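PDB 5H6I: protein B from Streptococcus agalactiae, which is the secreted CAMP factor, a pore-forming toxin with membrane-permeabilizing activity that has also been described as a bacterial Fc-binding protein. Local coordinates for residues Ser180-Asp183 with Lys184-Asn188; Asn207-Asn210 with Lys211-His215. All coordinates share one frame; numbering follows the deposited sequence.

Interaction 1 of 2, residues Ser180-Asp183 with Lys184-Asn188; sequences SKLD and KEIWN
S180 to N188 form about two and a half turns of helix 179-196, joined by i to i+4 backbone bonds: K184 N to S180 O, E185 N to K181 O at 2.9 Å, and I186 N to L182 O at 2.9 Å. The next bond, W187 N to D183 O, is weak at 3.3 Å. Two i to i+4 side-chain pairs, D183 with W187 and L182 with I186, lie on adjoining sides of the helix. In the first, the side chains run side by side and point the same way. D183 OD1 meets the indole at its edge, in the ring plane, 3.2 Å from W187 CD1. The carboxylate and ring planes are 42° apart. D183 CG is anti to the backbone N (chi1 -164°), and W187 CG lies beside its own N (chi1 -69°). These torsions bring the carboxylate to the pyrrole end of the ring. The other oxygen, D183 OD2, accepts a hydrogen bond from Q220 of helix 203-220, while R190 makes a cation-pi contact with the indole. The second pair is apolar. L182 CD1 touches I186 CG1 at 3.8 Å, and the two buried side chains approach at a slant. I186 CG1 also lies 3.2 Å from L182 O. Both residues face helices 203-220 and 227-245, where L182 meets A216 and I234 and I186 meets V217 and L237. The chemistry is that of an amphipathic helix. L182 and I186 form part of its buried side, and D183 couples its polar flank to the next helix. The carboxylate near the indole edge would probably be electrostatically favourable.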
ATOM      1  N   SER A 180      10.815  -1.306  -3.820  1.00 58.68           N
ATOM      2  CA  SER A 180       9.577  -2.040  -4.059  1.00 58.96           C
ATOM      3  C   SER A 180       9.620  -2.769  -5.395  1.00 56.26           C
ATOM      4  O   SER A 180       9.079  -3.873  -5.527  1.00 59.95           O
ATOM      5  CB  SER A 180       8.383  -1.086  -4.004  1.00 58.38           C
ATOM      6  OG  SER A 180       7.164  -1.784  -4.187  1.00 71.65           O
ATOM      7  N   LYS A 181      10.265  -2.170  -6.400  1.00 59.44           N
ATOM      8  CA  LYS A 181      10.378  -2.825  -7.698  1.00 63.66           C
ATOM      9  C   LYS A 181      11.316  -4.024  -7.629  1.00 56.78           C
ATOM     10  O   LYS A 181      11.044  -5.067  -8.234  1.00 64.28           O
ATOM     11  CB  LYS A 181      10.858  -1.828  -8.754  1.00 50.00           C
ATOM     12  CG  LYS A 181      10.289  -0.427  -8.599  1.00 66.84           C
ATOM     13  CD  LYS A 181       8.769  -0.426  -8.667  1.00 72.35           C
ATOM     14  CE  LYS A 181       8.199   0.883  -8.144  1.00 70.46           C
ATOM     15  NZ  LYS A 181       8.779   1.244  -6.820  1.00 57.73           N
ATOM     16  N   LEU A 182      12.427  -3.891  -6.901  1.00 55.93           N
ATOM     17  CA  LEU A 182      13.320  -5.027  -6.699  1.00 60.19           C
ATOM     18  C   LEU A 182      12.628  -6.126  -5.901  1.00 57.95           C
ATOM     19  O   LEU A 182      12.800  -7.316  -6.188  1.00 63.40           O
ATOM     20  CB  LEU A 182      14.600  -4.566  -5.997  1.00 58.41           C
ATOM     21  CG  LEU A 182      15.514  -5.590  -5.316  1.00 49.41           C
ATOM     22  CD1 LEU A 182      15.954  -6.690  -6.277  1.00 55.72           C
ATOM     23  CD2 LEU A 182      16.723  -4.893  -4.705  1.00 54.27           C
ATOM     24  N   ASP A 183      11.832  -5.741  -4.900  1.00 58.76           N
ATOM     25  CA  ASP A 183      11.081  -6.727  -4.130  1.00 56.70           C
ATOM     26  C   ASP A 183      10.112  -7.496  -5.019  1.00 65.65           C
ATOM     27  O   ASP A 183      10.001  -8.722  -4.914  1.00 60.95           O
ATOM     28  CB  ASP A 183      10.332  -6.039  -2.988  1.00 53.22           C
ATOM     29  CG  ASP A 183       9.854  -7.014  -1.932  1.00 62.86           C
ATOM     30  OD1 ASP A 183       8.931  -7.804  -2.222  1.00 69.76           O
ATOM     31  OD2 ASP A 183      10.404  -6.993  -0.811  1.00 68.11           O
ATOM     32  N   LYS A 184       9.402  -6.790  -5.902  1.00 59.59           N
ATOM     33  CA  LYS A 184       8.497  -7.467  -6.825  1.00 58.34           C
ATOM     34  C   LYS A 184       9.258  -8.302  -7.844  1.00 64.24           C
ATOM     35  O   LYS A 184       8.753  -9.335  -8.298  1.00 59.28           O
ATOM     36  CB  LYS A 184       7.609  -6.444  -7.533  1.00 63.27           C
ATOM     37  CG  LYS A 184       6.141  -6.835  -7.596  1.00 62.34           C
ATOM     38  CD  LYS A 184       5.548  -6.982  -6.205  1.00 66.24           C
ATOM     39  CE  LYS A 184       4.034  -7.125  -6.261  1.00 76.59           C
ATOM     40  NZ  LYS A 184       3.616  -8.323  -7.042  1.00 74.86           N
ATOM     41  N   GLU A 185      10.469  -7.879  -8.215  1.00 59.26           N
ATOM     42  CA  GLU A 185      11.261  -8.652  -9.164  1.00 59.45           C
ATOM     43  C   GLU A 185      11.801  -9.929  -8.534  1.00 64.17           C
ATOM     44  O   GLU A 185      11.964 -10.939  -9.228  1.00 59.70           O
ATOM     45  CB  GLU A 185      12.407  -7.802  -9.711  1.00 42.98           C
ATOM     46  CG  GLU A 185      13.036  -8.354 -10.982  1.00 56.99           C
ATOM     47  CD  GLU A 185      12.042  -8.473 -12.123  1.00 70.12           C
ATOM     48  OE1 GLU A 185      11.149  -7.605 -12.232  1.00 77.68           O
ATOM     49  OE2 GLU A 185      12.151  -9.437 -12.910  1.00 69.05           O
ATOM     50  N   ILE A 186      12.083  -9.905  -7.231  1.00 50.57           N
ATOM     51  CA  ILE A 186      12.548 -11.109  -6.550  1.00 58.94           C
ATOM     52  C   ILE A 186      11.448 -12.162  -6.523  1.00 63.85           C
ATOM     53  O   ILE A 186      11.692 -13.344  -6.797  1.00 59.04           O
ATOM     54  CB  ILE A 186      13.040 -10.763  -5.134  1.00 51.20           C
ATOM     55  CG1 ILE A 186      14.358  -9.988  -5.204  1.00 55.05           C
ATOM     56  CG2 ILE A 186      13.199 -12.023  -4.294  1.00 45.87           C
ATOM     57  CD1 ILE A 186      14.859  -9.513  -3.860  1.00 46.01           C
ATOM     58  N   TRP A 187      10.218 -11.753  -6.203  1.00 61.76           N
ATOM     59  CA  TRP A 187       9.112 -12.702  -6.161  1.00 59.15           C
ATOM     60  C   TRP A 187       8.683 -13.130  -7.558  1.00 62.74           C
ATOM     61  O   TRP A 187       8.141 -14.227  -7.729  1.00 64.95           O
ATOM     62  CB  TRP A 187       7.935 -12.101  -5.396  1.00 57.33           C
ATOM     63  CG  TRP A 187       8.201 -11.948  -3.930  1.00 63.02           C
ATOM     64  CD1 TRP A 187       8.379 -10.782  -3.246  1.00 67.26           C
ATOM     65  CD2 TRP A 187       8.323 -13.002  -2.967  1.00 60.54           C
ATOM     66  NE1 TRP A 187       8.604 -11.043  -1.915  1.00 68.43           N
ATOM     67  CE2 TRP A 187       8.574 -12.399  -1.718  1.00 66.41           C
ATOM     68  CE3 TRP A 187       8.244 -14.396  -3.038  1.00 68.17           C
ATOM     69  CZ2 TRP A 187       8.746 -13.141  -0.551  1.00 72.10           C
ATOM     70  CZ3 TRP A 187       8.415 -15.132  -1.878  1.00 65.39           C
ATOM     71  CH2 TRP A 187       8.661 -14.503  -0.652  1.00 65.86           C
ATOM     72  N   ASN A 188       8.912 -12.284  -8.565  1.00 59.08           N
ATOM     73  CA  ASN A 188       8.624 -12.685  -9.938  1.00 54.17           C
ATOM     74  C   ASN A 188       9.632 -13.715 -10.428  1.00 58.83           C
ATOM     75  O   ASN A 188       9.279 -14.631 -11.181  1.00 54.13           O
ATOM     76  CB  ASN A 188       8.616 -11.462 -10.855  1.00 62.12           C
ATOM     77  CG  ASN A 188       7.309 -10.699 -10.794  1.00 64.80           C
ATOM     78  OD1 ASN A 188       6.251 -11.275 -10.547  1.00 73.87           O
ATOM     79  ND2 ASN A 188       7.378  -9.392 -11.020  1.00 72.21           N
TER

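Interaction 2 of 2, residues Asn207-Asn210 with Lys211-His215; sequences NTLN and KAITH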
ATOM      1  N   ASN A 207      20.645 -23.906  -8.644  1.00 48.64           N
ATOM      2  CA  ASN A 207      21.500 -23.390  -7.580  1.00 49.28           C
ATOM      3  C   ASN A 207      22.069 -22.021  -7.935  1.00 57.33           C
ATOM      4  O   ASN A 207      22.116 -21.125  -7.085  1.00 49.45           O
ATOM      5  CB  ASN A 207      22.627 -24.381  -7.289  1.00 49.98           C
ATOM      6  CG  ASN A 207      23.212 -24.211  -5.901  1.00 49.42           C
ATOM      7  OD1 ASN A 207      22.865 -23.278  -5.178  1.00 61.11           O
ATOM      8  ND2 ASN A 207      24.107 -25.116  -5.523  1.00 53.10           N
ATOM      9  N   THR A 208      22.507 -21.840  -9.184  1.00 51.83           N
ATOM     10  CA  THR A 208      23.084 -20.560  -9.582  1.00 57.13           C
ATOM     11  C   THR A 208      22.029 -19.460  -9.604  1.00 57.83           C
ATOM     12  O   THR A 208      22.317 -18.311  -9.249  1.00 49.55           O
ATOM     13  CB  THR A 208      23.758 -20.681 -10.950  1.00 61.74           C
ATOM     14  OG1 THR A 208      22.827 -21.212 -11.902  1.00 73.67           O
ATOM     15  CG2 THR A 208      24.975 -21.593 -10.867  1.00 48.96           C
ATOM     16  N   LEU A 209      20.804 -19.789 -10.020  1.00 49.57           N
ATOM     17  CA  LEU A 209      19.735 -18.795 -10.007  1.00 55.39           C
ATOM     18  C   LEU A 209      19.355 -18.419  -8.580  1.00 51.40           C
ATOM     19  O   LEU A 209      19.075 -17.248  -8.293  1.00 52.27           O
ATOM     20  CB  LEU A 209      18.518 -19.318 -10.768  1.00 44.56           C
ATOM     21  CG  LEU A 209      17.269 -18.431 -10.750  1.00 50.93           C
ATOM     22  CD1 LEU A 209      17.597 -17.019 -11.219  1.00 49.37           C
ATOM     23  CD2 LEU A 209      16.162 -19.038 -11.599  1.00 53.47           C
ATOM     24  N   ASN A 210      19.342 -19.397  -7.672  1.00 43.84           N
ATOM     25  CA  ASN A 210      19.058 -19.107  -6.273  1.00 53.87           C
ATOM     26  C   ASN A 210      20.148 -18.263  -5.626  1.00 58.38           C
ATOM     27  O   ASN A 210      19.876 -17.577  -4.634  1.00 54.59           O
ATOM     28  CB  ASN A 210      18.873 -20.412  -5.499  1.00 42.63           C
ATOM     29  CG  ASN A 210      17.419 -20.704  -5.192  1.00 56.42           C
ATOM     30  OD1 ASN A 210      16.524 -20.281  -5.921  1.00 58.52           O
ATOM     31  ND2 ASN A 210      17.176 -21.431  -4.108  1.00 55.38           N
ATOM     32  N   LYS A 211      21.371 -18.294  -6.163  1.00 55.10           N
ATOM     33  CA  LYS A 211      22.422 -17.423  -5.647  1.00 58.31           C
ATOM     34  C   LYS A 211      22.152 -15.966  -5.998  1.00 51.52           C
ATOM     35  O   LYS A 211      22.392 -15.068  -5.182  1.00 49.11           O
ATOM     36  CB  LYS A 211      23.785 -17.860  -6.188  1.00 57.29           C
ATOM     37  CG  LYS A 211      24.320 -19.148  -5.583  1.00 58.93           C
ATOM     38  CD  LYS A 211      25.543 -19.642  -6.341  1.00 65.31           C
ATOM     39  CE  LYS A 211      26.026 -20.982  -5.813  1.00 67.24           C
ATOM     40  NZ  LYS A 211      27.130 -21.535  -6.645  1.00 75.96           N
ATOM     41  N   ALA A 212      21.646 -15.713  -7.207  1.00 49.26           N
ATOM     42  CA  ALA A 212      21.353 -14.343  -7.613  1.00 55.74           C
ATOM     43  C   ALA A 212      20.124 -13.796  -6.900  1.00 53.43           C
ATOM     44  O   ALA A 212      20.053 -12.592  -6.629  1.00 49.26           O
ATOM     45  CB  ALA A 212      21.164 -14.273  -9.126  1.00 45.35           C
ATOM     46  N   ILE A 213      19.148 -14.654  -6.597  1.00 51.77           N
ATOM     47  CA  ILE A 213      17.988 -14.215  -5.829  1.00 55.13           C
ATOM     48  C   ILE A 213      18.406 -13.823  -4.418  1.00 56.24           C
ATOM     49  O   ILE A 213      18.029 -12.759  -3.914  1.00 46.71           O
ATOM     50  CB  ILE A 213      16.906 -15.310  -5.815  1.00 47.14           C
ATOM     51  CG1 ILE A 213      16.397 -15.577  -7.232  1.00 51.62           C
ATOM     52  CG2 ILE A 213      15.757 -14.913  -4.901  1.00 40.26           C
ATOM     53  CD1 ILE A 213      15.432 -16.739  -7.325  1.00 51.66           C
ATOM     54  N   THR A 214      19.201 -14.676  -3.764  1.00 51.37           N
ATOM     55  CA  THR A 214      19.711 -14.348  -2.437  1.00 50.16           C
ATOM     56  C   THR A 214      20.589 -13.103  -2.469  1.00 45.72           C
ATOM     57  O   THR A 214      20.570 -12.303  -1.527  1.00 54.35           O
ATOM     58  CB  THR A 214      20.487 -15.538  -1.866  1.00 51.56           C
ATOM     59  OG1 THR A 214      19.616 -16.672  -1.762  1.00 49.19           O
ATOM     60  CG2 THR A 214      21.045 -15.212  -0.488  1.00 47.99           C
ATOM     61  N   HIS A 215      21.353 -12.914  -3.550  1.00 46.65           N
ATOM     62  CA  HIS A 215      22.184 -11.720  -3.665  1.00 46.18           C
ATOM     63  C   HIS A 215      21.335 -10.466  -3.822  1.00 52.58           C
ATOM     64  O   HIS A 215      21.664  -9.412  -3.266  1.00 51.65           O
ATOM     65  CB  HIS A 215      23.151 -11.864  -4.841  1.00 48.26           C
ATOM     66  CG  HIS A 215      23.944 -10.627  -5.125  1.00 46.99           C
ATOM     67  ND1 HIS A 215      23.541  -9.677  -6.038  1.00 60.75           N
ATOM     68  CD2 HIS A 215      25.116 -10.183  -4.614  1.00 55.74           C
ATOM     69  CE1 HIS A 215      24.430  -8.702  -6.079  1.00 54.03           C
ATOM     70  NE2 HIS A 215      25.397  -8.985  -5.223  1.00 50.66           N
TER
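N210 and T214 meet one turn apart on helix 203-220. T214 OG1 is 3.0 Å from N210 O. The hydroxyl oxygen lies beside its own backbone N (chi1 -60°), which turns it back toward the preceding turn. T214 N donates to the same carbonyl, N210 O, at 3.1 Å, from above the carbonyl plane. K211 reaches back along the helix with an extended chain. Its CG lies 3.3 Å from N207 O, and its CE comes 4.0 Å from N207 OD1, a loose approach of two side chains at a slant. On the buried side, I213 CG1 rests 3.3 Å from L209 O, and L209 CG is 4.2 Å from I213 CD1. The bond from I213 N to L209 O, 3.1 Å, holds this turn. The bonds that K211 N and A212 N donate to the preceding turn are all weak.

Farther out, N210 OD1 accepts a hydrogen bond from R193 of helix 179-196. A bound sulfate, probably from the crystallisation liquor, lies about 3 Å from the T214 side chain. L209 and I213 pack against two helices. L209 meets T189 and R193 of helix 179-196 and L241 and A244 of helix 227-245. I213 packs on I186 and R190 of the former and L237 of the latter, with A212 beside it on A240.

How the interactions relate
Interaction 1 comes first along the chain, on helix 179-196. Interaction 2 follows on the next helix, 203-220. Their centres are 14 Å apart, on the same side of the chain's centre, and the centre of interaction 2 lies farther out, about 28 Å from that point against 15 Å. The two touch directly where I186 CG2 packs on I213 CG2 at 3.9 Å. Both helices also contact helix 227-245, and L237 of that helix touches both I186 and I213. The contacts therefore share one apolar core in a three-helix bundle at the C-terminal end of the protein. The I186 to I213 contact joins the two successive helices, and helix 227-245 packs against both.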